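Local coordinates for protein transcriptional regulator, TetR family (Marinobacter aquaeolei, PDB 3NNR) that probably binds DNA as a TetR-family transcriptional regulator with an N-terminal helix-turn-helix motif, at residues 54-65 / 111-122. Numbering follows the deposited sequence.
Sequences YEIFQEYEKLVD and RLRQDYREFTNR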
ATOM      1  N   TYR A  54     -13.829  -4.928 -15.621  1.00 48.94           N
ATOM      2  CA  TYR A  54     -13.346  -6.311 -15.641  1.00 49.35           C
ATOM      3  C   TYR A  54     -12.474  -6.563 -16.869  1.00 52.24           C
ATOM      4  O   TYR A  54     -11.378  -7.126 -16.765  1.00 52.02           O
ATOM      5  CB  TYR A  54     -14.496  -7.300 -15.622  1.00 49.31           C
ATOM      6  CG  TYR A  54     -14.097  -8.761 -15.572  1.00 42.43           C
ATOM      7  CD1 TYR A  54     -13.322  -9.245 -14.524  1.00 53.93           C
ATOM      8  CD2 TYR A  54     -14.590  -9.691 -16.492  1.00 59.80           C
ATOM      9  CE1 TYR A  54     -12.970 -10.596 -14.422  1.00 59.28           C
ATOM     10  CE2 TYR A  54     -14.254 -11.088 -16.392  1.00 56.29           C
ATOM     11  CZ  TYR A  54     -13.446 -11.515 -15.351  1.00 59.34           C
ATOM     12  OH  TYR A  54     -13.081 -12.823 -15.223  1.00 63.52           O
ATOM     13  N   GLU A  55     -12.955  -6.127 -18.025  1.00 55.11           N
ATOM     14  CA  GLU A  55     -12.197  -6.313 -19.265  1.00 56.78           C
ATOM     15  C   GLU A  55     -10.896  -5.510 -19.289  1.00 53.88           C
ATOM     16  O   GLU A  55      -9.893  -6.006 -19.774  1.00 59.49           O
ATOM     17  CB  GLU A  55     -13.055  -6.046 -20.493  1.00 59.09           C
ATOM     18  CG  GLU A  55     -12.275  -6.435 -21.807  1.00 71.66           C
ATOM     19  CD  GLU A  55     -13.139  -6.876 -22.947  1.00 70.80           C
ATOM     20  OE1 GLU A  55     -14.327  -7.200 -22.675  1.00 62.99           O
ATOM     21  OE2 GLU A  55     -12.619  -6.928 -24.105  1.00 73.93           O
ATOM     22  N   ILE A  56     -10.901  -4.298 -18.745  1.00 50.52           N
ATOM     23  CA  ILE A  56      -9.668  -3.534 -18.599  1.00 49.83           C
ATOM     24  C   ILE A  56      -8.681  -4.330 -17.720  1.00 52.01           C
ATOM     25  O   ILE A  56      -7.509  -4.476 -18.082  1.00 53.07           O
ATOM     26  CB  ILE A  56      -9.905  -2.160 -17.976  1.00 49.43           C
ATOM     27  CG1 ILE A  56     -10.666  -1.235 -18.945  1.00 49.58           C
ATOM     28  CG2 ILE A  56      -8.583  -1.536 -17.588  1.00 38.30           C
ATOM     29  CD1 ILE A  56     -11.137   0.136 -18.303  1.00 39.93           C
ATOM     30  N   PHE A  57      -9.156  -4.830 -16.580  1.00 49.87           N
ATOM     31  CA  PHE A  57      -8.317  -5.665 -15.717  1.00 50.44           C
ATOM     32  C   PHE A  57      -7.749  -6.886 -16.455  1.00 53.69           C
ATOM     33  O   PHE A  57      -6.564  -7.213 -16.312  1.00 55.86           O
ATOM     34  CB  PHE A  57      -9.059  -6.156 -14.475  1.00 49.71           C
ATOM     35  CG  PHE A  57      -8.333  -7.248 -13.767  1.00 46.35           C
ATOM     36  CD1 PHE A  57      -7.226  -6.949 -12.981  1.00 53.94           C
ATOM     37  CD2 PHE A  57      -8.699  -8.559 -13.926  1.00 49.83           C
ATOM     38  CE1 PHE A  57      -6.516  -7.947 -12.359  1.00 45.47           C
ATOM     39  CE2 PHE A  57      -7.983  -9.567 -13.312  1.00 57.25           C
ATOM     40  CZ  PHE A  57      -6.892  -9.250 -12.521  1.00 48.25           C
ATOM     41  N   GLN A  58      -8.594  -7.562 -17.226  1.00 55.34           N
ATOM     42  CA  GLN A  58      -8.143  -8.707 -18.009  1.00 56.57           C
ATOM     43  C   GLN A  58      -7.008  -8.369 -18.975  1.00 56.50           C
ATOM     44  O   GLN A  58      -6.219  -9.273 -19.280  1.00 59.75           O
ATOM     45  CB  GLN A  58      -9.291  -9.365 -18.768  1.00 56.96           C
ATOM     46  CG  GLN A  58     -10.226 -10.142 -17.883  1.00 61.57           C
ATOM     47  CD  GLN A  58     -11.404 -10.758 -18.638  1.00 65.14           C
ATOM     48  OE1 GLN A  58     -12.008 -10.143 -19.533  1.00 66.75           O
ATOM     49  NE2 GLN A  58     -11.745 -11.966 -18.256  1.00 60.12           N
ATOM     50  N   GLU A  59      -6.957  -7.123 -19.476  1.00 55.34           N
ATOM     51  CA  GLU A  59      -5.856  -6.678 -20.351  1.00 59.46           C
ATOM     52  C   GLU A  59      -4.590  -6.456 -19.507  1.00 57.52           C
ATOM     53  O   GLU A  59      -3.516  -6.789 -19.966  1.00 62.36           O
ATOM     54  CB  GLU A  59      -6.150  -5.398 -21.165  1.00 61.24           C
ATOM     55  CG  GLU A  59      -7.394  -5.384 -22.116  1.00 71.23           C
ATOM     56  CD  GLU A  59      -7.397  -6.447 -23.231  1.00 93.26           C
ATOM     57  OE1 GLU A  59      -6.300  -6.842 -23.711  1.00101.28           O
ATOM     58  OE2 GLU A  59      -8.520  -6.872 -23.642  1.00 96.47           O
ATOM     59  N   TYR A  60      -4.731  -5.882 -18.310  1.00 55.12           N
ATOM     60  CA  TYR A  60      -3.614  -5.642 -17.363  1.00 54.34           C
ATOM     61  C   TYR A  60      -3.027  -6.982 -16.922  1.00 54.83           C
ATOM     62  O   TYR A  60      -1.819  -7.173 -16.987  1.00 55.21           O
ATOM     63  CB  TYR A  60      -4.091  -4.825 -16.149  1.00 50.93           C
ATOM     64  CG  TYR A  60      -3.067  -4.573 -15.031  1.00 48.20           C
ATOM     65  CD1 TYR A  60      -1.864  -3.869 -15.249  1.00 56.78           C
ATOM     66  CD2 TYR A  60      -3.312  -5.011 -13.755  1.00 47.98           C
ATOM     67  CE1 TYR A  60      -0.921  -3.651 -14.180  1.00 47.31           C
ATOM     68  CE2 TYR A  60      -2.419  -4.804 -12.734  1.00 51.25           C
ATOM     69  CZ  TYR A  60      -1.230  -4.124 -12.931  1.00 50.97           C
ATOM     70  OH  TYR A  60      -0.430  -3.972 -11.802  1.00 70.62           O
ATOM     71  N   GLU A  61      -3.904  -7.900 -16.527  1.00 55.57           N
ATOM     72  CA  GLU A  61      -3.550  -9.269 -16.137  1.00 57.02           C
ATOM     73  C   GLU A  61      -2.725  -9.952 -17.242  1.00 61.37           C
ATOM     74  O   GLU A  61      -1.656 -10.498 -16.967  1.00 62.82           O
ATOM     75  CB  GLU A  61      -4.836 -10.059 -15.848  1.00 57.74           C
ATOM     76  CG  GLU A  61      -4.659 -11.458 -15.275  1.00 62.69           C
ATOM     77  CD  GLU A  61      -5.954 -12.250 -15.170  1.00 66.23           C
ATOM     78  OE1 GLU A  61      -6.846 -12.143 -16.057  1.00 68.74           O
ATOM     79  OE2 GLU A  61      -6.042 -13.035 -14.207  1.00 71.21           O
ATOM     80  N   LYS A  62      -3.201  -9.896 -18.489  1.00 63.30           N
ATOM     81  CA  LYS A  62      -2.466 -10.483 -19.632  1.00 65.81           C
ATOM     82  C   LYS A  62      -1.098  -9.855 -19.815  1.00 63.88           C
ATOM     83  O   LYS A  62      -0.139 -10.550 -20.134  1.00 67.63           O
ATOM     84  CB  LYS A  62      -3.233 -10.350 -20.958  1.00 68.64           C
ATOM     85  CG  LYS A  62      -4.357 -11.363 -21.168  1.00 83.96           C
ATOM     86  CD  LYS A  62      -5.220 -11.038 -22.429  1.00 91.73           C
ATOM     87  CE  LYS A  62      -6.554 -11.822 -22.422  1.00 99.68           C
ATOM     88  NZ  LYS A  62      -7.666 -11.111 -23.132  1.00100.50           N
ATOM     89  N   LEU A  63      -1.019  -8.548 -19.603  1.00 60.04           N
ATOM     90  CA  LEU A  63       0.216  -7.792 -19.785  1.00 60.65           C
ATOM     91  C   LEU A  63       1.260  -8.199 -18.754  1.00 58.13           C
ATOM     92  O   LEU A  63       2.375  -8.562 -19.109  1.00 59.31           O
ATOM     93  CB  LEU A  63      -0.048  -6.281 -19.666  1.00 60.76           C
ATOM     94  CG  LEU A  63       0.954  -5.349 -20.332  1.00 67.18           C
ATOM     95  CD1 LEU A  63       0.689  -5.416 -21.835  1.00 62.29           C
ATOM     96  CD2 LEU A  63       0.865  -3.904 -19.791  1.00 67.86           C
ATOM     97  N   VAL A  64       0.867  -8.185 -17.485  1.00 55.51           N
ATOM     98  CA  VAL A  64       1.777  -8.516 -16.382  1.00 55.33           C
ATOM     99  C   VAL A  64       2.231  -9.986 -16.456  1.00 60.15           C
ATOM    100  O   VAL A  64       3.430 -10.266 -16.303  1.00 64.35           O
ATOM    101  CB  VAL A  64       1.160  -8.144 -15.042  1.00 55.65           C
ATOM    102  CG1 VAL A  64       2.031  -8.598 -13.892  1.00 54.33           C
ATOM    103  CG2 VAL A  64       0.901  -6.616 -15.006  1.00 42.30           C
ATOM    104  N   ASP A  65       1.301 -10.904 -16.745  1.00 58.77           N
ATOM    105  CA  ASP A  65       1.640 -12.319 -16.979  1.00 58.15           C
ATOM    106  C   ASP A  65       2.676 -12.508 -18.092  1.00 59.27           C
ATOM    107  O   ASP A  65       3.524 -13.394 -17.992  1.00 62.66           O
ATOM    108  CB  ASP A  65       0.400 -13.128 -17.365  1.00 57.90           C
ATOM    109  CG  ASP A  65      -0.499 -13.447 -16.191  1.00 59.84           C
ATOM    110  OD1 ASP A  65      -0.147 -13.255 -14.989  1.00 58.95           O
ATOM    111  OD2 ASP A  65      -1.605 -13.945 -16.486  1.00 62.64           O
ATOM    112  N   ARG A 111     -16.196 -11.721  -9.748  1.00 64.57           N
ATOM    113  CA  ARG A 111     -15.330 -12.265 -10.801  1.00 65.00           C
ATOM    114  C   ARG A 111     -13.972 -11.621 -10.686  1.00 62.44           C
ATOM    115  O   ARG A 111     -12.945 -12.298 -10.776  1.00 64.80           O
ATOM    116  CB  ARG A 111     -15.856 -11.973 -12.203  1.00 65.90           C
ATOM    117  CG  ARG A 111     -17.258 -12.483 -12.539  1.00 72.28           C
ATOM    118  CD  ARG A 111     -17.760 -11.835 -13.853  1.00 80.51           C
ATOM    119  NE  ARG A 111     -17.729 -10.361 -13.797  1.00 76.20           N
ATOM    120  CZ  ARG A 111     -18.145  -9.530 -14.757  1.00 77.40           C
ATOM    121  NH1 ARG A 111     -18.705  -9.979 -15.877  1.00 76.81           N
ATOM    122  NH2 ARG A 111     -18.032  -8.213 -14.579  1.00 72.48           N
ATOM    123  N   LEU A 112     -13.985 -10.304 -10.500  1.00 60.66           N
ATOM    124  CA  LEU A 112     -12.761  -9.513 -10.363  1.00 56.53           C
ATOM    125  C   LEU A 112     -12.005  -9.885  -9.102  1.00 56.90           C
ATOM    126  O   LEU A 112     -10.806 -10.050  -9.117  1.00 60.46           O
ATOM    127  CB  LEU A 112     -13.119  -8.037 -10.356  1.00 53.23           C
ATOM    128  CG  LEU A 112     -12.008  -7.005 -10.471  1.00 57.04           C
ATOM    129  CD1 LEU A 112     -11.191  -7.286 -11.665  1.00 45.92           C
ATOM    130  CD2 LEU A 112     -12.624  -5.601 -10.569  1.00 54.66           C
ATOM    131  N   ARG A 113     -12.733 -10.048  -8.013  1.00 59.44           N
ATOM    132  CA  ARG A 113     -12.171 -10.462  -6.724  1.00 60.68           C
ATOM    133  C   ARG A 113     -11.492 -11.823  -6.853  1.00 60.71           C
ATOM    134  O   ARG A 113     -10.352 -11.994  -6.422  1.00 60.20           O
ATOM    135  CB  ARG A 113     -13.302 -10.552  -5.682  1.00 62.62           C
ATOM    136  CG  ARG A 113     -12.913 -10.822  -4.225  1.00 67.50           C
ATOM    137  CD  ARG A 113     -14.194 -11.227  -3.440  1.00 85.15           C
ATOM    138  NE  ARG A 113     -15.301 -10.264  -3.632  1.00 90.17           N
ATOM    139  CZ  ARG A 113     -16.622 -10.527  -3.549  1.00 96.68           C
ATOM    140  NH1 ARG A 113     -17.107 -11.763  -3.284  1.00 93.48           N
ATOM    141  NH2 ARG A 113     -17.491  -9.528  -3.762  1.00 95.07           N
ATOM    142  N   GLN A 114     -12.191 -12.777  -7.463  1.00 63.54           N
ATOM    143  CA  GLN A 114     -11.648 -14.128  -7.676  1.00 67.33           C
ATOM    144  C   GLN A 114     -10.366 -14.040  -8.529  1.00 64.70           C
ATOM    145  O   GLN A 114      -9.283 -14.392  -8.043  1.00 65.34           O
ATOM    146  CB  GLN A 114     -12.724 -15.051  -8.284  1.00 71.75           C
ATOM    147  CG  GLN A 114     -12.314 -16.470  -8.723  1.00 85.11           C
ATOM    148  CD  GLN A 114     -11.954 -17.402  -7.574  1.00 98.00           C
ATOM    149  OE1 GLN A 114     -12.609 -18.426  -7.404  1.00105.87           O
ATOM    150  NE2 GLN A 114     -10.925 -17.055  -6.778  1.00 97.59           N
ATOM    151  N   ASP A 115     -10.475 -13.483  -9.735  1.00 61.06           N
ATOM    152  CA  ASP A 115      -9.318 -13.354 -10.645  1.00 61.06           C
ATOM    153  C   ASP A 115      -8.128 -12.596 -10.005  1.00 61.41           C
ATOM    154  O   ASP A 115      -6.994 -13.060 -10.096  1.00 65.05           O
ATOM    155  CB  ASP A 115      -9.716 -12.670 -11.968  1.00 58.66           C
ATOM    156  CG  ASP A 115     -10.743 -13.456 -12.779  1.00 64.25           C
ATOM    157  OD1 ASP A 115     -11.333 -14.456 -12.290  1.00 59.45           O
ATOM    158  OD2 ASP A 115     -10.946 -13.049 -13.936  1.00 71.07           O
ATOM    159  N   TYR A 116      -8.394 -11.480  -9.325  1.00 59.69           N
ATOM    160  CA  TYR A 116      -7.317 -10.700  -8.675  1.00 60.80           C
ATOM    161  C   TYR A 116      -6.560 -11.484  -7.589  1.00 61.90           C
ATOM    162  O   TYR A 116      -5.322 -11.403  -7.530  1.00 63.86           O
ATOM    163  CB  TYR A 116      -7.795  -9.348  -8.107  1.00 58.31           C
ATOM    164  CG  TYR A 116      -6.620  -8.469  -7.710  1.00 61.27           C
ATOM    165  CD1 TYR A 116      -5.763  -7.986  -8.672  1.00 68.44           C
ATOM    166  CD2 TYR A 116      -6.335  -8.161  -6.375  1.00 68.20           C
ATOM    167  CE1 TYR A 116      -4.661  -7.210  -8.349  1.00 65.53           C
ATOM    168  CE2 TYR A 116      -5.212  -7.362  -6.033  1.00 62.25           C
ATOM    169  CZ  TYR A 116      -4.390  -6.890  -7.048  1.00 59.03           C
ATOM    170  OH  TYR A 116      -3.266  -6.113  -6.843  1.00 65.21           O
ATOM    171  N   ARG A 117      -7.287 -12.244  -6.765  1.00 63.30           N
ATOM    172  CA  ARG A 117      -6.676 -13.132  -5.747  1.00 65.31           C
ATOM    173  C   ARG A 117      -5.708 -14.079  -6.472  1.00 66.06           C
ATOM    174  O   ARG A 117      -4.558 -14.192  -6.087  1.00 68.44           O
ATOM    175  CB  ARG A 117      -7.758 -13.929  -4.948  1.00 68.37           C
ATOM    176  CG  ARG A 117      -7.288 -14.984  -3.852  1.00 75.94           C
ATOM    177  CD  ARG A 117      -8.407 -16.025  -3.425  1.00 73.52           C
ATOM    178  N   GLU A 118      -6.169 -14.706  -7.551  1.00 67.34           N
ATOM    179  CA  GLU A 118      -5.367 -15.692  -8.301  1.00 69.83           C
ATOM    180  C   GLU A 118      -4.163 -15.086  -9.018  1.00 66.54           C
ATOM    181  O   GLU A 118      -3.099 -15.710  -9.096  1.00 68.60           O
ATOM    182  CB  GLU A 118      -6.243 -16.470  -9.280  1.00 71.39           C
ATOM    183  CG  GLU A 118      -7.207 -17.389  -8.567  1.00 84.69           C
ATOM    184  CD  GLU A 118      -8.061 -18.221  -9.521  1.00102.74           C
ATOM    185  OE1 GLU A 118      -8.585 -17.671 -10.537  1.00104.83           O
ATOM    186  OE2 GLU A 118      -8.224 -19.431  -9.227  1.00113.25           O
ATOM    187  N   PHE A 119      -4.371 -13.881  -9.538  1.00 60.30           N
ATOM    188  CA  PHE A 119      -3.350 -13.093 -10.198  1.00 58.01           C
ATOM    189  C   PHE A 119      -2.229 -12.701  -9.206  1.00 57.40           C
ATOM    190  O   PHE A 119      -1.021 -12.761  -9.533  1.00 55.60           O
ATOM    191  CB  PHE A 119      -4.043 -11.868 -10.825  1.00 54.97           C
ATOM    192  CG  PHE A 119      -3.115 -10.881 -11.462  1.00 53.27           C
ATOM    193  CD1 PHE A 119      -2.204 -11.288 -12.435  1.00 57.41           C
ATOM    194  CD2 PHE A 119      -3.180  -9.531 -11.112  1.00 50.62           C
ATOM    195  CE1 PHE A 119      -1.365 -10.363 -13.046  1.00 54.22           C
ATOM    196  CE2 PHE A 119      -2.363  -8.613 -11.696  1.00 52.98           C
ATOM    197  CZ  PHE A 119      -1.445  -9.018 -12.671  1.00 55.75           C
ATOM    198  N   THR A 120      -2.649 -12.276  -8.014  1.00 57.00           N
ATOM    199  CA  THR A 120      -1.730 -11.936  -6.924  1.00 56.37           C
ATOM    200  C   THR A 120      -0.832 -13.143  -6.575  1.00 60.35           C
ATOM    201  O   THR A 120       0.391 -12.972  -6.462  1.00 61.97           O
ATOM    202  CB  THR A 120      -2.514 -11.333  -5.761  1.00 56.24           C
ATOM    203  OG1 THR A 120      -3.057 -10.101  -6.239  1.00 55.19           O
ATOM    204  CG2 THR A 120      -1.639 -11.066  -4.481  1.00 48.77           C
ATOM    205  N   ASN A 121      -1.409 -14.351  -6.501  1.00 62.01           N
ATOM    206  CA  ASN A 121      -0.616 -15.574  -6.268  1.00 66.75           C
ATOM    207  C   ASN A 121       0.388 -15.881  -7.392  1.00 67.86           C
ATOM    208  O   ASN A 121       1.504 -16.320  -7.099  1.00 72.36           O
ATOM    209  CB  ASN A 121      -1.502 -16.794  -5.994  1.00 71.65           C
ATOM    210  CG  ASN A 121      -2.270 -16.702  -4.649  1.00 74.85           C
ATOM    211  OD1 ASN A 121      -2.203 -15.712  -3.924  1.00 75.12           O
ATOM    212  ND2 ASN A 121      -3.007 -17.752  -4.339  1.00 83.62           N
ATOM    213  N   ARG A 122      -0.002 -15.652  -8.651  1.00 65.58           N
ATOM    214  CA  ARG A 122       0.899 -15.808  -9.806  1.00 64.71           C
ATOM    215  C   ARG A 122       2.057 -14.811  -9.707  1.00 62.83           C
ATOM    216  O   ARG A 122       3.230 -15.186  -9.899  1.00 63.21           O
ATOM    217  CB  ARG A 122       0.167 -15.625 -11.150  1.00 64.32           C
ATOM    218  CG  ARG A 122      -0.546 -16.881 -11.653  1.00 77.14           C
ATOM    219  CD  ARG A 122      -1.272 -16.725 -13.009  1.00 70.52           C
ATOM    220  NE  ARG A 122      -2.674 -16.350 -12.802  1.00 72.00           N
ATOM    221  CZ  ARG A 122      -3.314 -15.280 -13.285  1.00 71.56           C
ATOM    222  NH1 ARG A 122      -2.739 -14.427 -14.119  1.00 58.79           N
ATOM    223  NH2 ARG A 122      -4.600 -15.088 -12.954  1.00 82.47           N
TER
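The Tyr54 ring lies between two side chains: the guanidinium of Arg111 is stacked on one face, with planes 14° apart, and the amide carbon of Gln58 lies over the opposite face. Arg111 CZ sits 4.5 Å from the centroid of the Tyr54 ring, an off-centre cation-pi contact, and Arg111 CB also packs over the ring. A bend at chi3 brings the arginine's guanidinium over the Tyr54 ring, where NH2 also forms salt bridges to Asp109 and Asp51. At the ring edge, Tyr54 OH donates to Asp115 OD2 at 2.5 Å, on the syn side of the carboxylate but tilted out of its plane. A leucine in place of Tyr54 would probably leave Asp115 without this hydroxyl donor and take away the flat surface on which the Arg111 guanidinium rests.

Phe57 and Phe119 form an offset edge-to-face pair, the edge of Phe57 toward the face of Phe119, with planes at 81°. Phe57 CG meets Leu112 CD1 at 3.5 Å, and the Phe57 ring enters as a knob the hole made by Leu112, Asp115, Tyr116 and Phe119. In return Phe119 fits among Phe57, Glu61, Val64 and Asp65. The axes of segments 54-65 and 111-122 run 11° from parallel and approach to 10.8 Å, so this is near-parallel knobs-into-holes packing; the segments lie on helix 49-67, which follows the predicted helix-turn-helix region, and on helix 110-136 of the all-helical regulatory domain. Phe98 meets the rings of both Phe57 and Tyr116.

Val64 CB comes to the edge of the Phe119 ring, 3.6 Å from Phe119 CZ, while Tyr60 meets that ring obliquely. Farther along, the Arg122 guanidinium has both carboxylates near its plane: Arg122 NH2 makes a nearly straight bond to Glu61 OE2 at 2.8 Å, and Arg122 NH1 forms a salt bridge to Asp65 OD2 at 2.7 Å. Glu61 extends from CG anti to its nitrogen, bringing its carboxylate across to Arg122.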